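Local coordinates for hypothetical protein (Mus musculus, PDB 1VKB), which probably acts as a gamma-glutamylamine cyclotransferase, releasing 5-oxoproline from gamma-glutamyl amines, at residues 91-96 with 156-161. Sequence-based numbering, arbitrary orientation. Where two conformers were deposited one is given.
Sequences DDFEDC and NPRENR. With FMT (formic acid), chain B.
R158 reaches F93 and E94 with its guanidinium end, and its bond from CA to CB already heads toward segment 91-96. From CG to NE the chain runs extended (chi2 178°), a shape that spans the 10.9 Å between the CA atoms of F93 and R158. CG and CD pass beside the formic acid, and NE is first to bond, donating to FMT O2 at 2.8 Å. NH2 gives the companion bond to FMT O1 at 2.6 Å and 166°, so NE and NH2 hold the two oxygens in a bidentate pair. NH1 and NH2 each also reach F93 O, both bonds weak and well off straight; the NH1 bond is 2.8 Å with an angle of 127°. NH2 forms a salt bridge with E94 OE1 at 3.3 Å, the carboxylate oxygen lying in the guanidinium plane. R158 NH2 also lies over one face of the F93 ring, 4.1 Å from F93 CE2, but the cation-pi attraction is weak at most, since R158 CZ is 5.0 Å from the ring centroid. With R158 cut back to an alanine, F93 O would probably lose both donors, E94 its positive mate and the formic acid two of its bonds. That molecule, probably from the crystallisation liquor, also bonds Y155 OH, and a second formic acid lies about 4 Å from the side chain of E94; the two probably mark a pocket. F93 closes helix 84-93, whose end is a Schellman motif with D95 at C-prime; E94 packs on Y127 of strand 121-129, and R158, in the loop beyond that strand, touches M99.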
ATOM      1  N   ASP A  91       8.399  -5.606  -4.779  1.00 16.08           N
ATOM      2  CA  ASP A  91       9.526  -4.619  -4.743  1.00 16.15           C
ATOM      3  C   ASP A  91       9.868  -4.055  -6.104  1.00 15.87           C
ATOM      4  O   ASP A  91      10.114  -2.847  -6.251  1.00 19.74           O
ATOM      5  CB  ASP A  91      10.822  -5.184  -4.149  1.00 16.79           C
ATOM      6  CG  ASP A  91      10.748  -5.446  -2.677  1.00 19.18           C
ATOM      7  OD1 ASP A  91       9.759  -5.079  -1.984  1.00 18.45           O
ATOM      8  OD2 ASP A  91      11.702  -6.049  -2.111  1.00 20.48           O
ATOM      9  N   ASP A  92       9.872  -4.934  -7.102  1.00 16.50           N
ATOM     10  CA  ASP A  92      10.141  -4.549  -8.461  1.00 17.34           C
ATOM     11  C   ASP A  92       8.967  -3.775  -9.015  1.00 16.17           C
ATOM     12  O   ASP A  92       9.173  -2.761  -9.686  1.00 14.34           O
ATOM     13  CB  ASP A  92      10.373  -5.809  -9.272  1.00 15.25           C
ATOM     14  CG  ASP A  92      10.673  -5.553 -10.720  1.00 32.05           C
ATOM     15  OD1 ASP A  92      11.525  -4.704 -11.002  1.00 33.64           O
ATOM     16  OD2 ASP A  92      10.134  -6.221 -11.632  1.00 32.75           O
ATOM     17  N   PHE A  93       7.757  -4.273  -8.758  1.00 15.05           N
ATOM     18  CA  PHE A  93       6.508  -3.592  -9.225  1.00 16.48           C
ATOM     19  C   PHE A  93       6.438  -2.124  -8.736  1.00 17.15           C
ATOM     20  O   PHE A  93       6.083  -1.200  -9.479  1.00 17.56           O
ATOM     21  CB  PHE A  93       5.296  -4.362  -8.733  1.00 15.93           C
ATOM     22  CG  PHE A  93       3.995  -3.789  -9.250  1.00 15.64           C
ATOM     23  CD1 PHE A  93       3.595  -4.041 -10.579  1.00 18.60           C
ATOM     24  CD2 PHE A  93       3.243  -2.937  -8.471  1.00 18.70           C
ATOM     25  CE1 PHE A  93       2.454  -3.476 -11.073  1.00 21.16           C
ATOM     26  CE2 PHE A  93       2.072  -2.362  -8.967  1.00 22.59           C
ATOM     27  CZ  PHE A  93       1.693  -2.632 -10.281  1.00 18.51           C
ATOM     28  N   GLU A  94       6.766  -1.925  -7.461  1.00 16.03           N
ATOM     29  CA  GLU A  94       6.795  -0.625  -6.839  1.00 19.43           C
ATOM     30  C   GLU A  94       8.073   0.179  -7.065  1.00 21.15           C
ATOM     31  O   GLU A  94       8.212   1.279  -6.527  1.00 23.78           O
ATOM     32  CB  GLU A  94       6.541  -0.769  -5.336  1.00 16.21           C
ATOM     33  CG  GLU A  94       5.163  -1.326  -4.994  1.00 17.55           C
ATOM     34  CD  GLU A  94       4.015  -0.333  -5.323  1.00 24.75           C
ATOM     35  OE1 GLU A  94       3.772  -0.016  -6.502  1.00 32.44           O
ATOM     36  OE2 GLU A  94       3.442   0.174  -4.389  1.00 32.31           O
ATOM     37  N   ASP A  95       8.951  -0.337  -7.905  1.00 20.51           N
ATOM     38  CA  ASP A  95      10.231   0.309  -8.255  1.00 21.34           C
ATOM     39  C   ASP A  95      11.018   0.774  -7.013  1.00 22.24           C
ATOM     40  O   ASP A  95      11.492   1.938  -6.943  1.00 22.83           O
ATOM     41  CB  ASP A  95      10.019   1.433  -9.235  0.65 22.25           C
ATOM     42  CG  ASP A  95      11.289   1.837  -9.911  0.65 23.77           C
ATOM     43  OD1 ASP A  95      12.308   1.087  -9.823  0.65 28.84           O
ATOM     44  OD2 ASP A  95      11.369   2.910 -10.525  0.65 32.37           O
ATOM     45  N   CYS A  96      11.171  -0.147  -6.056  1.00 18.52           N
ATOM     46  CA  CYS A  96      11.962   0.096  -4.838  1.00 16.44           C
ATOM     47  C   CYS A  96      13.435   0.074  -5.208  1.00 19.41           C
ATOM     48  O   CYS A  96      13.845  -0.716  -6.069  1.00 16.38           O
ATOM     49  CB  CYS A  96      11.706  -0.977  -3.801  1.00 17.05           C
ATOM     50  SG  CYS A  96      10.052  -0.951  -3.199  1.00 20.60           S
ATOM     51  N   ASN A 156      -4.288   5.863 -13.447  1.00 16.88           N
ATOM     52  CA  ASN A 156      -3.970   5.540 -14.824  1.00 20.85           C
ATOM     53  C   ASN A 156      -2.593   4.903 -14.896  1.00 20.63           C
ATOM     54  O   ASN A 156      -1.699   5.198 -14.083  1.00 22.07           O
ATOM     55  CB  ASN A 156      -4.236   6.710 -15.776  1.00 25.63           C
ATOM     56  CG  ASN A 156      -3.383   7.866 -15.524  1.00 26.59           C
ATOM     57  OD1 ASN A 156      -2.194   7.845 -15.863  1.00 36.97           O
ATOM     58  ND2 ASN A 156      -3.955   8.909 -14.928  1.00 24.91           N
ATOM     59  N   PRO A 157      -2.436   3.950 -15.811  1.00 18.70           N
ATOM     60  CA  PRO A 157      -1.267   3.099 -15.799  1.00 17.15           C
ATOM     61  C   PRO A 157      -0.011   3.823 -16.248  1.00 19.94           C
ATOM     62  O   PRO A 157      -0.057   4.815 -16.974  1.00 19.01           O
ATOM     63  CB  PRO A 157      -1.638   1.962 -16.757  1.00 18.63           C
ATOM     64  CG  PRO A 157      -2.599   2.527 -17.660  1.00 16.42           C
ATOM     65  CD  PRO A 157      -3.362   3.585 -16.891  1.00 18.04           C
ATOM     66  N   ARG A 158       1.119   3.289 -15.801  1.00 22.21           N
ATOM     67  CA  ARG A 158       2.382   4.024 -15.832  1.00 28.34           C
ATOM     68  C   ARG A 158       2.863   4.499 -17.184  1.00 33.13           C
ATOM     69  O   ARG A 158       3.486   5.579 -17.266  1.00 34.75           O
ATOM     70  CB  ARG A 158       3.468   3.188 -15.176  1.00 28.20           C
ATOM     71  CG  ARG A 158       3.367   3.245 -13.681  1.00 34.61           C
ATOM     72  CD  ARG A 158       4.396   2.379 -12.994  1.00 37.55           C
ATOM     73  NE  ARG A 158       3.995   2.015 -11.638  1.00 38.68           N
ATOM     74  CZ  ARG A 158       4.771   1.312 -10.806  1.00 43.73           C
ATOM     75  NH1 ARG A 158       6.004   0.947 -11.202  1.00 32.49           N
ATOM     76  NH2 ARG A 158       4.314   0.993  -9.585  1.00 31.99           N
ATOM     77  N   GLU A 159       2.596   3.729 -18.243  1.00 32.94           N
ATOM     78  CA  GLU A 159       3.080   4.093 -19.564  1.00 34.08           C
ATOM     79  C   GLU A 159       2.202   5.082 -20.315  1.00 36.81           C
ATOM     80  O   GLU A 159       2.533   5.485 -21.446  1.00 36.27           O
ATOM     81  CB  GLU A 159       3.305   2.839 -20.414  1.00 39.01           C
ATOM     82  CG  GLU A 159       4.466   1.974 -19.927  1.00 39.54           C
ATOM     83  CD  GLU A 159       5.811   2.683 -20.032  1.00 45.15           C
ATOM     84  N   ASN A 160       1.095   5.503 -19.698  1.00 35.67           N
ATOM     85  CA  ASN A 160       0.294   6.591 -20.260  1.00 36.51           C
ATOM     86  C   ASN A 160       1.009   7.960 -20.228  1.00 38.24           C
ATOM     87  O   ASN A 160       1.690   8.295 -19.260  1.00 33.37           O
ATOM     88  CB  ASN A 160      -1.076   6.643 -19.558  1.00 36.21           C
ATOM     89  CG  ASN A 160      -2.015   5.546 -20.037  1.00 35.40           C
ATOM     90  OD1 ASN A 160      -1.573   4.531 -20.677  1.00 24.69           O
ATOM     91  ND2 ASN A 160      -3.334   5.744 -19.771  1.00 21.52           N
ATOM     92  N   ARG A 161       0.866   8.721 -21.308  1.00 43.24           N
ATOM     93  CA  ARG A 161       1.464  10.056 -21.437  1.00 48.21           C
ATOM     94  C   ARG A 161       0.389  11.108 -21.717  1.00 51.92           C
ATOM     95  O   ARG A 161      -0.801  10.842 -21.516  1.00 55.52           O
ATOM     96  CB  ARG A 161       2.487  10.055 -22.571  1.00 49.25           C
ATOM     97  OXT ARG A 161       0.656  12.245 -22.147  1.00 53.10           O
TER
HETATM   98  C   FMT B 150       1.207   1.907  -9.498  1.00 33.44           C
HETATM   99  O1  FMT B 150       2.090   2.013  -8.621  1.00 33.00           O
HETATM  100  O2  FMT B 150       1.349   2.155 -10.724  1.00 31.79           O